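Local coordinates for Nrps/pks (Streptomyces albus, PDB 4OPE), which probably catalyses decarboxylative condensation of acyl units as the seventh ketosynthase domain of OzmH, an AT-less polyketide synthase line that makes oxazolomycin, at residues E89-P93 and A146-S150; A444-Y449 and A479-A483; T490-M494 and L565-P569; R497-V501 and A545-G551. All coordinates share one frame; numbering follows the deposited sequence.

Contact 1: residues E89-P93 and A146-S150; sequences EHIDP and AATSS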
loop_
_atom_site.group_PDB
_atom_site.type_symbol
_atom_site.label_atom_id
_atom_site.label_comp_id
_atom_site.label_asym_id
_atom_site.label_seq_id
_atom_site.Cartn_x
_atom_site.Cartn_y
_atom_site.Cartn_z
ATOM N N GLU A 89 1.240 -16.276 18.147
ATOM C CA GLU A 89 0.879 -17.443 17.361
ATOM C C GLU A 89 -0.182 -17.128 16.301
ATOM O O GLU A 89 -0.258 -17.828 15.295
ATOM C CB GLU A 89 0.291 -18.538 18.242
ATOM C CG GLU A 89 1.237 -19.223 19.190
ATOM C CD GLU A 89 0.524 -20.191 20.131
ATOM O OE1 GLU A 89 1.239 -20.970 20.808
ATOM O OE2 GLU A 89 -0.739 -20.176 20.203
ATOM N N HIS A 90 -1.001 -16.109 16.558
ATOM C CA HIS A 90 -2.187 -15.838 15.746
ATOM C C HIS A 90 -1.933 -14.757 14.689
ATOM O O HIS A 90 -2.810 -14.514 13.853
ATOM C CB HIS A 90 -3.433 -15.503 16.627
ATOM C CG HIS A 90 -4.053 -16.706 17.271
ATOM N ND1 HIS A 90 -3.626 -17.206 18.484
ATOM C CD2 HIS A 90 -5.036 -17.536 16.853
ATOM C CE1 HIS A 90 -4.317 -18.290 18.787
ATOM N NE2 HIS A 90 -5.180 -18.512 17.813
ATOM N N ILE A 91 -0.763 -14.111 14.710
ATOM C CA ILE A 91 -0.414 -13.231 13.614
ATOM C C ILE A 91 0.722 -13.772 12.759
ATOM O O ILE A 91 1.560 -14.547 13.214
ATOM C CB ILE A 91 -0.096 -11.811 14.066
ATOM C CG1 ILE A 91 1.301 -11.757 14.623
ATOM C CG2 ILE A 91 -1.130 -11.372 15.081
ATOM C CD1 ILE A 91 1.719 -10.384 15.094
ATOM N N ASP A 92 0.689 -13.317 11.505
ATOM C CA ASP A 92 1.553 -13.747 10.415
ATOM C C ASP A 92 2.990 -13.485 10.784
ATOM O O ASP A 92 3.278 -12.444 11.333
ATOM C CB ASP A 92 1.207 -12.909 9.180
ATOM C CG ASP A 92 1.699 -13.515 7.894
ATOM O OD1 ASP A 92 2.916 -13.793 7.766
ATOM O OD2 ASP A 92 0.846 -13.687 6.994
ATOM N N PRO A 93 3.909 -14.405 10.453
ATOM C CA PRO A 93 5.311 -14.187 10.736
ATOM C C PRO A 93 5.911 -12.996 10.011
ATOM O O PRO A 93 6.924 -12.492 10.417
ATOM C CB PRO A 93 5.970 -15.498 10.275
ATOM C CG PRO A 93 4.984 -16.177 9.454
ATOM C CD PRO A 93 3.673 -15.780 10.020
ATOM N N ALA A 146 -9.252 -19.639 17.536
ATOM C CA ALA A 146 -9.326 -18.237 17.136
ATOM C C ALA A 146 -8.763 -17.989 15.720
ATOM O O ALA A 146 -7.930 -18.748 15.254
ATOM C CB ALA A 146 -8.618 -17.376 18.162
ATOM N N ALA A 147 -9.256 -16.934 15.062
ATOM C CA ALA A 147 -8.775 -16.534 13.749
ATOM C C ALA A 147 -7.316 -16.041 13.772
ATOM O O ALA A 147 -6.937 -15.251 14.633
ATOM C CB ALA A 147 -9.638 -15.430 13.176
ATOM N N THR A 148 -6.518 -16.486 12.794
ATOM C CA THR A 148 -5.218 -15.925 12.557
ATOM C C THR A 148 -5.372 -14.673 11.722
ATOM O O THR A 148 -6.388 -14.451 11.053
ATOM C CB THR A 148 -4.328 -16.897 11.795
ATOM O OG1 THR A 148 -5.006 -17.318 10.612
ATOM C CG2 THR A 148 -3.982 -18.113 12.663
ATOM N N SER A 149 -4.341 -13.850 11.750
ATOM C CA SER A 149 -4.367 -12.620 11.010
ATOM C C SER A 149 -3.117 -12.453 10.154
ATOM O O SER A 149 -2.047 -12.954 10.478
ATOM C CB SER A 149 -4.498 -11.443 11.979
ATOM O OG SER A 149 -4.416 -10.228 11.250
ATOM N N SER A 150 -3.289 -11.731 9.069
ATOM C CA SER A 150 -2.219 -11.363 8.184
ATOM C C SER A 150 -2.470 -9.969 7.684
ATOM O O SER A 150 -2.124 -9.670 6.599
ATOM C CB SER A 150 -2.198 -12.285 6.964
ATOM O OG SER A 150 -1.580 -13.520 7.289
HETATM O O HOH W 1 -6.838 -20.839 17.884
#

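Contact 2: residues A444-Y449 and A479-A483; sequences AQEPPY and AHPAA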
loop_
_atom_site.group_PDB
_atom_site.type_symbol
_atom_site.label_atom_id
_atom_site.label_comp_id
_atom_site.label_asym_id
_atom_site.label_seq_id
_atom_site.Cartn_x
_atom_site.Cartn_y
_atom_site.Cartn_z
ATOM N N ALA A 444 40.293 10.537 16.138
ATOM C CA ALA A 444 39.752 9.536 17.056
ATOM C C ALA A 444 40.180 9.772 18.489
ATOM O O ALA A 444 41.261 10.283 18.760
ATOM C CB ALA A 444 40.156 8.125 16.640
ATOM N N GLN A 445 39.307 9.366 19.389
ATOM C CA GLN A 445 39.585 9.299 20.804
ATOM C C GLN A 445 40.716 8.259 21.058
ATOM O O GLN A 445 40.842 7.286 20.302
ATOM C CB GLN A 445 38.269 8.912 21.496
ATOM C CG GLN A 445 38.223 9.106 22.998
ATOM C CD GLN A 445 37.167 8.218 23.634
ATOM O OE1 GLN A 445 37.415 7.582 24.668
ATOM N NE2 GLN A 445 35.987 8.144 23.000
ATOM N N GLU A 446 41.545 8.486 22.089
ATOM C CA GLU A 446 42.642 7.564 22.444
ATOM C C GLU A 446 42.185 6.658 23.578
ATOM O O GLU A 446 41.310 7.023 24.348
ATOM C CB GLU A 446 43.937 8.309 22.868
ATOM C CG GLU A 446 44.806 8.857 21.721
ATOM C CD GLU A 446 46.000 7.968 21.301
ATOM O OE1 GLU A 446 45.829 6.774 20.942
ATOM O OE2 GLU A 446 47.139 8.489 21.281
ATOM N N PRO A 447 42.788 5.472 23.689
ATOM C CA PRO A 447 42.372 4.564 24.731
ATOM C C PRO A 447 42.572 5.124 26.138
ATOM O O PRO A 447 43.182 6.153 26.324
ATOM C CB PRO A 447 43.272 3.322 24.512
ATOM C CG PRO A 447 44.400 3.784 23.661
ATOM C CD PRO A 447 43.794 4.864 22.801
ATOM N N PRO A 448 42.026 4.451 27.129
ATOM C CA PRO A 448 41.139 3.325 26.943
ATOM C C PRO A 448 39.713 3.769 26.556
ATOM O O PRO A 448 39.400 4.986 26.425
ATOM C CB PRO A 448 41.172 2.643 28.289
ATOM C CG PRO A 448 41.333 3.786 29.245
ATOM C CD PRO A 448 42.263 4.745 28.541
ATOM N N TYR A 449 38.887 2.766 26.293
ATOM C CA TYR A 449 37.588 2.989 25.804
ATOM C C TYR A 449 36.717 2.143 26.669
ATOM O O TYR A 449 37.195 1.203 27.318
ATOM C CB TYR A 449 37.452 2.551 24.352
ATOM C CG TYR A 449 38.430 3.155 23.372
ATOM C CD1 TYR A 449 38.304 4.455 22.925
ATOM C CD2 TYR A 449 39.457 2.377 22.823
ATOM C CE1 TYR A 449 39.208 4.980 22.005
ATOM C CE2 TYR A 449 40.357 2.902 21.896
ATOM C CZ TYR A 449 40.235 4.205 21.510
ATOM O OH TYR A 449 41.136 4.711 20.597
ATOM N N ALA A 479 38.270 -3.422 12.988
ATOM C CA ALA A 479 37.486 -2.272 13.359
ATOM C C ALA A 479 38.277 -1.331 14.257
ATOM O O ALA A 479 39.005 -1.771 15.146
ATOM C CB ALA A 479 36.231 -2.739 14.054
ATOM N N HIS A 480 38.154 -0.030 14.028
ATOM C CA HIS A 480 38.765 0.893 14.956
ATOM C C HIS A 480 38.067 0.751 16.312
ATOM O O HIS A 480 36.841 0.729 16.383
ATOM C CB HIS A 480 38.660 2.328 14.481
ATOM C CG HIS A 480 39.598 3.253 15.199
ATOM N ND1 HIS A 480 39.426 3.595 16.521
ATOM C CD2 HIS A 480 40.728 3.868 14.803
ATOM C CE1 HIS A 480 40.413 4.374 16.914
ATOM N NE2 HIS A 480 41.213 4.567 15.884
ATOM N N PRO A 481 38.861 0.649 17.401
ATOM C CA PRO A 481 38.289 0.366 18.722
ATOM C C PRO A 481 37.354 1.471 19.223
ATOM O O PRO A 481 36.360 1.216 19.940
ATOM C CB PRO A 481 39.521 0.247 19.620
ATOM C CG PRO A 481 40.612 0.931 18.868
ATOM C CD PRO A 481 40.337 0.753 17.437
ATOM N N ALA A 482 37.711 2.699 18.903
ATOM C CA ALA A 482 36.885 3.839 19.272
ATOM C C ALA A 482 35.541 3.775 18.586
ATOM O O ALA A 482 34.553 4.232 19.131
ATOM C CB ALA A 482 37.593 5.138 18.948
ATOM N N ALA A 483 35.522 3.204 17.394
ATOM C CA ALA A 483 34.321 3.051 16.597
ATOM C C ALA A 483 33.402 1.978 17.199
ATOM O O ALA A 483 32.166 2.084 17.162
ATOM C CB ALA A 483 34.700 2.693 15.147
#

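Contact 3: residues T490-M494 and L565-P569; sequences TREPM and LPGYP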
loop_
_atom_site.group_PDB
_atom_site.type_symbol
_atom_site.label_atom_id
_atom_site.label_comp_id
_atom_site.label_asym_id
_atom_site.label_seq_id
_atom_site.Cartn_x
_atom_site.Cartn_y
_atom_site.Cartn_z
ATOM N N THR A 490 25.367 4.188 20.976
ATOM C CA THR A 490 24.177 4.744 20.355
ATOM C C THR A 490 22.983 3.829 20.549
ATOM O O THR A 490 21.845 4.203 20.241
ATOM C CB THR A 490 24.361 4.918 18.860
ATOM O OG1 THR A 490 24.322 3.615 18.236
ATOM C CG2 THR A 490 25.664 5.629 18.599
ATOM N N ARG A 491 23.232 2.639 21.068
ATOM C CA ARG A 491 22.163 1.693 21.223
ATOM C C ARG A 491 21.310 1.923 22.437
ATOM O O ARG A 491 21.785 2.287 23.494
ATOM C CB ARG A 491 22.738 0.278 21.267
ATOM C CG ARG A 491 23.241 -0.144 19.900
ATOM C CD ARG A 491 23.553 -1.623 19.863
ATOM N NE ARG A 491 24.090 -1.960 18.561
ATOM C CZ ARG A 491 24.309 -3.185 18.138
ATOM N NH1 ARG A 491 24.058 -4.246 18.939
ATOM N NH2 ARG A 491 24.806 -3.330 16.920
ATOM N N GLU A 492 20.037 1.623 22.318
ATOM C CA GLU A 492 19.106 1.880 23.399
ATOM C C GLU A 492 19.503 1.075 24.648
ATOM O O GLU A 492 19.763 -0.129 24.568
ATOM C CB GLU A 492 17.719 1.537 22.954
ATOM C CG GLU A 492 16.713 1.709 24.034
ATOM C CD GLU A 492 15.314 1.405 23.559
ATOM O OE1 GLU A 492 14.901 1.892 22.452
ATOM O OE2 GLU A 492 14.640 0.698 24.340
ATOM N N PRO A 493 19.601 1.757 25.803
ATOM C CA PRO A 493 20.034 1.096 27.046
ATOM C C PRO A 493 18.904 0.300 27.654
ATOM O O PRO A 493 17.786 0.794 27.757
ATOM C CB PRO A 493 20.412 2.278 27.974
ATOM C CG PRO A 493 20.530 3.461 27.075
ATOM C CD PRO A 493 19.563 3.224 25.955
HETATM N N MSE A 494 19.212 -0.912 28.077
HETATM C CA MSE A 494 18.256 -1.781 28.707
HETATM C C MSE A 494 18.684 -2.181 30.118
HETATM O O MSE A 494 19.677 -1.698 30.670
HETATM C CB MSE A 494 18.247 -2.959 27.773
HETATM C CG MSE A 494 17.741 -2.641 26.363
HETATM SE SE MSE A 494 17.501 -4.355 25.391
HETATM C CE MSE A 494 17.320 -3.536 23.613
ATOM N N LEU A 565 27.976 -3.655 13.978
ATOM C CA LEU A 565 28.213 -4.747 14.910
ATOM C C LEU A 565 26.978 -5.592 14.984
ATOM O O LEU A 565 25.873 -5.112 14.722
ATOM C CB LEU A 565 28.492 -4.212 16.306
ATOM C CG LEU A 565 29.636 -3.191 16.422
ATOM C CD1 LEU A 565 29.494 -2.341 17.659
ATOM C CD2 LEU A 565 31.000 -3.874 16.420
ATOM N N PRO A 566 27.128 -6.855 15.397
ATOM C CA PRO A 566 25.963 -7.702 15.451
ATOM C C PRO A 566 24.802 -7.053 16.203
ATOM O O PRO A 566 25.002 -6.387 17.222
ATOM C CB PRO A 566 26.467 -8.926 16.154
ATOM C CG PRO A 566 27.931 -8.964 15.843
ATOM C CD PRO A 566 28.365 -7.543 15.778
ATOM N N GLY A 567 23.594 -7.243 15.704
ATOM C CA GLY A 567 22.420 -6.638 16.296
ATOM C C GLY A 567 21.893 -7.425 17.493
ATOM O O GLY A 567 22.372 -8.524 17.778
ATOM N N TYR A 568 20.906 -6.851 18.188
ATOM C CA TYR A 568 20.354 -7.458 19.387
ATOM C C TYR A 568 19.901 -8.895 19.123
ATOM O O TYR A 568 19.176 -9.137 18.192
ATOM C CB TYR A 568 19.150 -6.647 19.868
ATOM C CG TYR A 568 18.576 -7.127 21.169
ATOM C CD1 TYR A 568 19.147 -6.765 22.362
ATOM C CD2 TYR A 568 17.456 -7.922 21.212
ATOM C CE1 TYR A 568 18.607 -7.155 23.570
ATOM C CE2 TYR A 568 16.930 -8.357 22.416
ATOM C CZ TYR A 568 17.531 -7.970 23.594
ATOM O OH TYR A 568 17.063 -8.371 24.808
ATOM N N PRO A 569 20.352 -9.854 19.945
ATOM C CA PRO A 569 19.935 -11.232 19.789
ATOM C C PRO A 569 18.585 -11.545 20.442
ATOM O O PRO A 569 18.520 -12.011 21.546
ATOM C CB PRO A 569 21.064 -12.011 20.452
ATOM C CG PRO A 569 21.552 -11.112 21.531
ATOM C CD PRO A 569 21.270 -9.695 21.088
HETATM O O HOH W 2 25.711 -1.661 14.421
#

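Contact 4: residues R497-V501 and A545-G551; sequences RLAVV and AEAWVRG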
loop_
_atom_site.group_PDB
_atom_site.type_symbol
_atom_site.label_atom_id
_atom_site.label_comp_id
_atom_site.label_asym_id
_atom_site.label_seq_id
_atom_site.Cartn_x
_atom_site.Cartn_y
_atom_site.Cartn_z
ATOM N N ARG A 497 23.207 -5.008 32.460
ATOM C CA ARG A 497 24.344 -4.224 31.977
ATOM C C ARG A 497 25.616 -4.999 32.066
ATOM O O ARG A 497 25.840 -5.759 33.009
ATOM C CB ARG A 497 24.485 -2.939 32.799
ATOM C CG ARG A 497 23.239 -2.049 32.807
ATOM C CD ARG A 497 23.266 -1.143 31.613
ATOM N NE ARG A 497 22.008 -0.472 31.414
ATOM C CZ ARG A 497 21.816 0.841 31.436
ATOM N NH1 ARG A 497 22.787 1.714 31.639
ATOM N NH2 ARG A 497 20.608 1.285 31.207
ATOM N N LEU A 498 26.457 -4.788 31.072
ATOM C CA LEU A 498 27.855 -5.237 31.099
ATOM C C LEU A 498 28.796 -4.099 30.602
ATOM O O LEU A 498 28.440 -3.361 29.715
ATOM C CB LEU A 498 28.017 -6.503 30.275
ATOM C CG LEU A 498 29.399 -7.112 30.315
ATOM C CD1 LEU A 498 29.308 -8.611 30.118
ATOM C CD2 LEU A 498 30.309 -6.540 29.253
ATOM N N ALA A 499 29.984 -3.955 31.182
ATOM C CA ALA A 499 30.956 -3.002 30.658
ATOM C C ALA A 499 32.381 -3.453 30.824
ATOM O O ALA A 499 32.732 -4.165 31.788
ATOM C CB ALA A 499 30.784 -1.653 31.314
ATOM N N VAL A 500 33.211 -3.022 29.891
ATOM C CA VAL A 500 34.624 -3.325 29.930
ATOM C C VAL A 500 35.382 -2.100 29.498
ATOM O O VAL A 500 34.972 -1.360 28.594
ATOM C CB VAL A 500 34.998 -4.440 28.955
ATOM C CG1 VAL A 500 36.333 -5.027 29.323
ATOM C CG2 VAL A 500 33.934 -5.531 28.964
ATOM N N VAL A 501 36.498 -1.879 30.164
ATOM C CA VAL A 501 37.465 -0.886 29.748
ATOM C C VAL A 501 38.483 -1.587 28.907
ATOM O O VAL A 501 38.916 -2.673 29.265
ATOM C CB VAL A 501 38.150 -0.252 30.934
ATOM C CG1 VAL A 501 38.979 0.920 30.444
ATOM C CG2 VAL A 501 37.091 0.211 31.915
ATOM N N ALA A 545 32.456 3.295 32.546
ATOM C CA ALA A 545 32.126 1.922 32.832
ATOM C C ALA A 545 31.310 1.778 34.091
ATOM O O ALA A 545 30.302 1.127 34.101
ATOM C CB ALA A 545 33.399 1.113 32.951
ATOM N N GLU A 546 31.736 2.374 35.180
ATOM C CA GLU A 546 31.006 2.175 36.451
ATOM C C GLU A 546 29.579 2.763 36.417
ATOM O O GLU A 546 28.655 2.240 37.026
ATOM C CB GLU A 546 31.825 2.732 37.632
ATOM C CG GLU A 546 33.052 1.869 38.010
ATOM C CD GLU A 546 33.949 2.501 39.105
ATOM O OE1 GLU A 546 34.131 3.745 39.098
ATOM O OE2 GLU A 546 34.479 1.765 39.983
ATOM N N ALA A 547 29.408 3.856 35.697
ATOM C CA ALA A 547 28.126 4.518 35.618
ATOM C C ALA A 547 27.146 3.710 34.798
ATOM O O ALA A 547 26.014 3.574 35.169
ATOM C CB ALA A 547 28.311 5.905 35.016
ATOM N N TRP A 548 27.613 3.172 33.674
ATOM C CA TRP A 548 26.839 2.314 32.834
ATOM C C TRP A 548 26.290 1.127 33.571
ATOM O O TRP A 548 25.104 0.811 33.463
ATOM C CB TRP A 548 27.702 1.837 31.673
ATOM C CG TRP A 548 26.977 0.955 30.701
ATOM C CD1 TRP A 548 27.141 -0.417 30.517
ATOM C CD2 TRP A 548 25.972 1.362 29.815
ATOM N NE1 TRP A 548 26.285 -0.849 29.554
ATOM C CE2 TRP A 548 25.557 0.228 29.104
ATOM C CE3 TRP A 548 25.380 2.586 29.543
ATOM C CZ2 TRP A 548 24.571 0.284 28.133
ATOM C CZ3 TRP A 548 24.384 2.654 28.576
ATOM C CH2 TRP A 548 23.992 1.508 27.885
ATOM N N VAL A 549 27.146 0.440 34.301
ATOM C CA VAL A 549 26.706 -0.680 35.132
ATOM C C VAL A 549 25.692 -0.303 36.229
ATOM O O VAL A 549 24.772 -1.092 36.517
ATOM C CB VAL A 549 27.930 -1.437 35.683
ATOM C CG1 VAL A 549 27.537 -2.481 36.699
ATOM C CG2 VAL A 549 28.634 -2.101 34.499
ATOM N N ARG A 550 25.798 0.896 36.802
ATOM C CA ARG A 550 24.721 1.361 37.738
ATOM C C ARG A 550 23.357 1.609 37.081
ATOM O O ARG A 550 22.313 1.596 37.779
ATOM C CB ARG A 550 25.064 2.674 38.417
ATOM C CG ARG A 550 26.299 2.689 39.277
ATOM C CD ARG A 550 26.328 3.983 40.059
ATOM N NE ARG A 550 26.814 5.138 39.306
ATOM C CZ ARG A 550 28.099 5.423 39.144
ATOM N NH1 ARG A 550 29.062 4.625 39.618
ATOM N NH2 ARG A 550 28.438 6.493 38.470
ATOM N N GLY A 551 23.373 1.880 35.774
ATOM C CA GLY A 551 22.157 2.146 35.005
ATOM C C GLY A 551 22.139 3.481 34.296
ATOM O O GLY A 551 21.135 3.841 33.680
#

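Contact 1: residues E89-P93 and A146-S150
A single parallel beta bridge pairs I91 with S149, joining the turn that follows helix 85-90 to the loop that leads into helix 152-163. Two backbone bonds make it: S149 N donates to H90 O at 2.7 Å, and D92 N gives a weak bond to S149 O at 2.9 Å. The CA of T148 adds a CH...O contact to H90 O.

Beside the bridge, the imidazole of H90 reaches over to A146. With CG anti to the carbonyl carbon (chi1 -76°), the ring presents its CD2-NE2 edge: CD2 lies 3.5 Å from A146 O, close to the ring plane, and NE2 touches A146 CB at 3.6 Å. A water at the same edge lies 2.9 Å from H90 NE2 and accepts from A146 N. The other ring nitrogen, ND1, bonds to V86 O, which fixes the rotation of the ring. A147 and S149 also pack on Q214 of the second subunit.

D92 CB projects toward S150, but the modelled separation of D92 OD2 and S150 OG is too short to trust. D92 OD1 bonds to Q94 N, so the bridge ends in the N-cap of helix 93-108, an isolated bridge running straight into a capped helix start.

Contact 2: residues A444-Y449 and A479-A483
Y449 lays one face of its phenol ring on the first turn of helix 481-488, and this apolar packing makes up most of the contact. P481 and A482 divide the ring between them: CE2 of Y449 meets P481 CB at 3.6 Å, while along the other flank of that same face CE1 of Y449 meets A482 CB at 3.5 Å. The backbone takes part as well, with A482 CA 3.8 Å above the ring plane, toward the rim. On the opposite face lies P447 CA, so the phenol is held between the helix start and its own preceding loop. At the margin, A444 CB touches H480 CE1 at 3.8 Å, obliquely to the imidazole.

The hydrogen bonds stay within each segment and shape the two surfaces. Y449 OH donates to Q445 O at 2.6 Å, the donor tilted 31° from the carbonyl plane, which closes the 445-449 loop over the ring. H480 is the N-cap of the helix: its ND1 accepts from A482 N at 3.1 Å, with the donor in the imidazole plane. This leaves CE1 directed at the hydroxyl of Y449, 3.8 Å from OH.

A cis peptide before P448 precedes the start of strand 449-455, whose first residue, Y449, bonds through its backbone to F502 at the end of strand 496-502. P481 also packs on F502, and Y449 reaches A485 one turn on, so the contact covers the N-terminal end of helix 481-488 beside the edge strand 449-455.

Contact 3: residues T490-M494 and L565-P569
R491 grips two successive backbone carbonyls of the 565-569 segment with the end of its guanidinium. NH1 and NH2 both donate to P566 O, at 2.9 Å and 3.1 Å, and NH2 also donates to L565 O at 3.0 Å. Both oxygens lie within a few degrees of the guanidinium plane. NH1 approaches P566 O in the plane of that carbonyl, whereas NH2 stands above the planes of both carbonyls. A water links NH2 of R491 to L565 N. The chain from CG to NE is extended, which carries the charged end across to the far segment. A leucine here would probably leave the L565 and P566 carbonyls without their guanidinium donors and the two loops without their polar link.

Beyond the polar grip, selenomethionine M494 makes a Met-aromatic contact with Y568. Its SE lies 3.5 Å from Y568 CE1, oblique to the ring, while its CE methyl sits off-centre above the ring, 4.3 Å from the Y568 centroid. Y568 OH bonds to R456 N.

Around them, L565, P566 and Y568 rest on helix 458-473, M494 packs on W103 of helix 93-108, and L565 also meets helix 481-488, so these three helices border the contact.

Contact 4: residues R497-V501 and A545-G551
Helix 545-550 packs nearly antiparallel (173°) on strand 497-501, the central strand of a three-stranded antiparallel sheet, with the axes 7.3 Å apart at their closest. A545 begins the interface, its CB fitting between A499 CB and V501 CG2, the latter 3.9 Å away.

W548 comes next and carries the main interaction. With CG anti to the backbone N (chi1 -178°), its indole lies beside the strand, where the R497 side chain crosses its face at about a right angle. R497 CZ lies over the six-membered ring of W548, 4.1 Å from the centroid, in a cation-pi contact, and R497 CD makes a CH-pi contact over the five-membered ring. The guanidinium and indole planes are 35° apart. R497 NH1 also donates to W548 O at 3.1 Å, on a lone pair of the carbonyl, while R497 NE bonds to M494 O and W548 NE1 to L453 O. A methionine in place of R497 would probably leave W548 O without this donor and the indole face without its cation.

V549 then packs CG2 against A499 CB at 3.9 Å. G551 ends the helix in a Schellman motif whose positive phi suits glycine, and its CA lies 3.4 Å above the guanidinium of R497, on the face opposite W548 CH2.

Overall arrangement
Contacts 2, 3 and 4 cluster around the three-stranded sheet and its flanking helices, while contact 1 lies apart, beside the second subunit, its centre about 28 Å from that of contact 3. Contact 4 is the buried one, led by the R497-W548 cation-pi pair, with small apolar side chains beside it; contact 3 is a surface contact in which an arginine holds main-chain carbonyls. Contact 2 is partly buried and mostly apolar, and contact 1, also partly buried, relies on backbone bonding. Direct touches join the cluster: P448 and Y449 of contact 2 meet V501 of contact 4, and P493 of contact 3 packs on W548.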